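Local atomic coordinates of LacI family sugar-binding transcriptional regulator (Enterococcus faecalis V583, PDB entry 4RK0), a protein that binds ribose and probably binds DNA to regulate transcription in response to a sugar. Residues Phe67-Ser72 with Phe90-Lys96. Numbering follows the deposited sequence.
Sequences FVIASS and FIVLDQK. With RIB (alpha-D-ribofuranose), chain E.
V68 and L93 meet through methyl groups, CG1 of V68 reaching CD2 of L93 at 3.6 Å. The same CD2 lies against CB of A70, a side chain small enough to leave the leucine room. A chi1 of 67° tucks the leucine's CG in over its own backbone and swings CD2 toward the neighbouring strand. V68 and I91 point the same way, both against helix 233-249, while I69 and F90 face helix 76-86; branched and aromatic residues suit such buried faces. The backbones join in parallel: I69 N donates to I91 O (2.8 Å), I91 N to F67 O, and L93 N to I69 O. Beyond the strands, K96 N closes a type II' turn on L93 O; the lysine's aliphatic CG packs on I69 CG2 (3.9 Å) while NZ donates hydrogen bonds to N76 OD1 and I74 O. This turn presents D94 and Q95 to ribose, whose site D214, R143 and N139 help complete. Carboxylate D94 accepts the sugar's O2 hydroxyl through OD1 (2.6 Å); amide Q95 donates from NE2 to ring oxygen O4 (3.3 Å), and its OE1 accepts from a water held by S72 N, which should fix the amide's rotation. A beta-alpha-beta crossover carrying ligand-binding residues beyond its strand's C-terminal end is characteristic of the periplasmic-binding-protein-like fold.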
ATOM      1  N   PHE A  67      12.029  13.146  14.205  1.00 28.70           N
ATOM      2  CA  PHE A  67      11.677  11.739  13.929  1.00 34.73           C
ATOM      3  C   PHE A  67      10.245  11.416  14.319  1.00 39.08           C
ATOM      4  O   PHE A  67       9.797  11.744  15.408  1.00 32.32           O
ATOM      5  CB  PHE A  67      12.576  10.745  14.719  1.00 36.10           C
ATOM      6  CG  PHE A  67      13.917  10.492  14.093  1.00 40.45           C
ATOM      7  CD1 PHE A  67      14.030   9.662  12.993  1.00 37.10           C
ATOM      8  CD2 PHE A  67      15.077  11.063  14.619  1.00 38.94           C
ATOM      9  CE1 PHE A  67      15.273   9.415  12.410  1.00 39.73           C
ATOM     10  CE2 PHE A  67      16.318  10.825  14.037  1.00 36.51           C
ATOM     11  CZ  PHE A  67      16.415  10.004  12.932  1.00 33.60           C
ATOM     12  N   VAL A  68       9.537  10.727  13.424  1.00 30.27           N
ATOM     13  CA  VAL A  68       8.269  10.084  13.782  1.00 30.62           C
ATOM     14  C   VAL A  68       8.573   8.580  13.940  1.00 28.34           C
ATOM     15  O   VAL A  68       9.080   7.985  12.996  1.00 28.87           O
ATOM     16  CB  VAL A  68       7.233  10.233  12.631  1.00 31.31           C
ATOM     17  CG1 VAL A  68       5.927   9.562  13.009  1.00 27.83           C
ATOM     18  CG2 VAL A  68       7.010  11.707  12.296  1.00 31.50           C
ATOM     19  N   ILE A  69       8.217   8.011  15.081  1.00 25.84           N
ATOM     20  CA  ILE A  69       8.579   6.630  15.448  1.00 27.59           C
ATOM     21  C   ILE A  69       7.314   5.826  15.720  1.00 24.99           C
ATOM     22  O   ILE A  69       6.633   5.999  16.707  1.00 29.48           O
ATOM     23  CB  ILE A  69       9.591   6.546  16.641  1.00 25.00           C
ATOM     24  CG1 ILE A  69      10.854   7.353  16.305  1.00 33.46           C
ATOM     25  CG2 ILE A  69       9.932   5.075  16.901  1.00 33.79           C
ATOM     26  CD1 ILE A  69      11.773   7.665  17.468  1.00 39.00           C
ATOM     27  N   ALA A  70       6.998   4.947  14.770  1.00 29.82           N
ATOM     28  CA  ALA A  70       5.827   4.128  14.852  1.00 26.78           C
ATOM     29  C   ALA A  70       6.183   2.641  15.062  1.00 34.57           C
ATOM     30  O   ALA A  70       5.280   1.819  15.111  1.00 31.01           O
ATOM     31  CB  ALA A  70       4.996   4.264  13.567  1.00 29.89           C
ATOM     32  N   SER A  71       7.476   2.312  15.142  1.00 29.65           N
ATOM     33  CA  SER A  71       7.958   0.916  15.240  1.00 25.21           C
ATOM     34  C   SER A  71       8.555   0.684  16.620  1.00 34.41           C
ATOM     35  O   SER A  71       9.301   1.524  17.104  1.00 33.26           O
ATOM     36  CB  SER A  71       9.023   0.663  14.143  1.00 36.83           C
ATOM     37  OG  SER A  71       9.793  -0.507  14.385  1.00 32.67           O
ATOM     38  N   SER A  72       8.225  -0.449  17.244  1.00 30.65           N
ATOM     39  CA  SER A  72       8.782  -0.848  18.557  1.00 37.57           C
ATOM     40  C   SER A  72      10.235  -1.339  18.494  1.00 40.22           C
ATOM     41  O   SER A  72      10.819  -1.610  19.531  1.00 39.12           O
ATOM     42  CB  SER A  72       7.929  -1.966  19.175  1.00 45.01           C
ATOM     43  OG  SER A  72       7.865  -3.049  18.261  1.00 35.81           O
ATOM     44  N   PHE A  90      11.175  14.210  18.710  1.00 27.11           N
ATOM     45  CA  PHE A  90      10.494  13.058  18.140  1.00 37.92           C
ATOM     46  C   PHE A  90       9.082  12.881  18.694  1.00 40.24           C
ATOM     47  O   PHE A  90       8.663  13.528  19.646  1.00 36.72           O
ATOM     48  CB  PHE A  90      11.312  11.793  18.404  1.00 30.61           C
ATOM     49  CG  PHE A  90      11.346  11.384  19.861  1.00 39.25           C
ATOM     50  CD1 PHE A  90      12.291  11.900  20.727  1.00 40.99           C
ATOM     51  CD2 PHE A  90      10.412  10.511  20.360  1.00 39.13           C
ATOM     52  CE1 PHE A  90      12.295  11.535  22.069  1.00 29.33           C
ATOM     53  CE2 PHE A  90      10.410  10.138  21.688  1.00 39.69           C
ATOM     54  CZ  PHE A  90      11.357  10.657  22.558  1.00 41.20           C
ATOM     55  N   ILE A  91       8.333  11.986  18.057  1.00 29.36           N
ATOM     56  CA  ILE A  91       6.986  11.685  18.451  1.00 21.88           C
ATOM     57  C   ILE A  91       6.751  10.194  18.140  1.00 23.02           C
ATOM     58  O   ILE A  91       7.301   9.686  17.184  1.00 28.40           O
ATOM     59  CB  ILE A  91       5.967  12.607  17.719  1.00 31.14           C
ATOM     60  CG1 ILE A  91       4.551  12.378  18.232  1.00 32.10           C
ATOM     61  CG2 ILE A  91       6.067  12.457  16.201  1.00 27.40           C
ATOM     62  CD1 ILE A  91       3.655  13.587  17.969  1.00 32.18           C
ATOM     63  N   VAL A  92       6.023   9.538  19.025  1.00 27.35           N
ATOM     64  CA  VAL A  92       5.728   8.107  18.931  1.00 34.53           C
ATOM     65  C   VAL A  92       4.226   7.846  18.730  1.00 36.39           C
ATOM     66  O   VAL A  92       3.350   8.638  19.083  1.00 31.60           O
ATOM     67  CB  VAL A  92       6.238   7.299  20.160  1.00 37.30           C
ATOM     68  CG1 VAL A  92       7.696   7.620  20.457  1.00 32.82           C
ATOM     69  CG2 VAL A  92       5.359   7.458  21.394  1.00 34.89           C
ATOM     70  N   LEU A  93       3.934   6.708  18.137  1.00 26.47           N
ATOM     71  CA  LEU A  93       2.597   6.326  17.884  1.00 31.46           C
ATOM     72  C   LEU A  93       2.588   4.859  17.508  1.00 32.85           C
ATOM     73  O   LEU A  93       3.637   4.223  17.294  1.00 27.27           O
ATOM     74  CB  LEU A  93       2.001   7.138  16.723  1.00 27.49           C
ATOM     75  CG  LEU A  93       2.577   6.901  15.340  1.00 28.75           C
ATOM     76  CD1 LEU A  93       1.570   7.380  14.270  1.00 33.27           C
ATOM     77  CD2 LEU A  93       3.942   7.511  15.146  1.00 28.85           C
ATOM     78  N   ASP A  94       1.372   4.363  17.455  1.00 25.23           N
ATOM     79  CA  ASP A  94       1.052   3.051  16.918  1.00 29.82           C
ATOM     80  C   ASP A  94       1.779   1.944  17.702  1.00 22.63           C
ATOM     81  O   ASP A  94       1.545   1.820  18.915  1.00 28.58           O
ATOM     82  CB  ASP A  94       1.350   2.988  15.430  1.00 27.88           C
ATOM     83  CG  ASP A  94       0.485   1.916  14.737  1.00 34.25           C
ATOM     84  OD1 ASP A  94      -0.761   1.987  14.855  1.00 32.23           O
ATOM     85  OD2 ASP A  94       1.037   0.973  14.170  1.00 31.16           O
ATOM     86  N   GLN A  95       2.605   1.141  17.033  1.00 29.30           N
ATOM     87  CA  GLN A  95       3.302   0.006  17.694  1.00 26.46           C
ATOM     88  C   GLN A  95       4.409   0.449  18.620  1.00 33.71           C
ATOM     89  O   GLN A  95       4.872  -0.367  19.392  1.00 30.37           O
ATOM     90  CB  GLN A  95       3.915  -0.960  16.688  1.00 23.01           C
ATOM     91  CG  GLN A  95       2.843  -1.476  15.732  1.00 24.20           C
ATOM     92  CD  GLN A  95       3.319  -2.611  14.841  1.00 29.02           C
ATOM     93  OE1 GLN A  95       4.427  -3.107  14.972  1.00 29.65           O
ATOM     94  NE2 GLN A  95       2.464  -3.025  13.934  1.00 27.83           N
ATOM     95  N   LYS A  96       4.857   1.696  18.520  1.00 28.83           N
ATOM     96  CA  LYS A  96       5.824   2.237  19.503  1.00 27.44           C
ATOM     97  C   LYS A  96       5.124   2.753  20.740  1.00 32.34           C
ATOM     98  O   LYS A  96       4.399   3.749  20.685  1.00 35.33           O
ATOM     99  CB  LYS A  96       6.655   3.374  18.914  1.00 22.14           C
ATOM    100  CG  LYS A  96       7.621   4.056  19.889  1.00 28.90           C
ATOM    101  CD  LYS A  96       8.685   3.067  20.417  1.00 30.67           C
ATOM    102  CE  LYS A  96       9.395   3.586  21.674  1.00 47.72           C
ATOM    103  NZ  LYS A  96      10.131   2.515  22.409  1.00 52.38           N
TER
HETATM  104  O5  RIB E 401      -3.115  -2.840  10.286  1.00 29.42           O
HETATM  105  C5  RIB E 401      -1.788  -2.606  10.730  1.00 42.42           C
HETATM  106  C4  RIB E 401      -1.868  -2.615  12.195  1.00 60.23           C
HETATM  107  O4  RIB E 401      -0.581  -2.530  12.859  1.00 31.87           O
HETATM  108  C3  RIB E 401      -2.760  -1.397  12.327  1.00 24.60           C
HETATM  109  O3  RIB E 401      -3.934  -1.934  12.941  1.00 23.42           O
HETATM  110  C2  RIB E 401      -1.851  -0.459  13.125  1.00 23.02           C
HETATM  111  O2  RIB E 401      -2.525   0.122  14.214  1.00 22.43           O
HETATM  112  C1  RIB E 401      -0.561  -1.228  13.461  1.00 43.37           C
HETATM  113  O1  RIB E 401      -0.244  -1.174  14.841  1.00 33.90           O
HETATM  114  O   HOH W   1       6.898  -2.581  15.730  1.00 32.32           O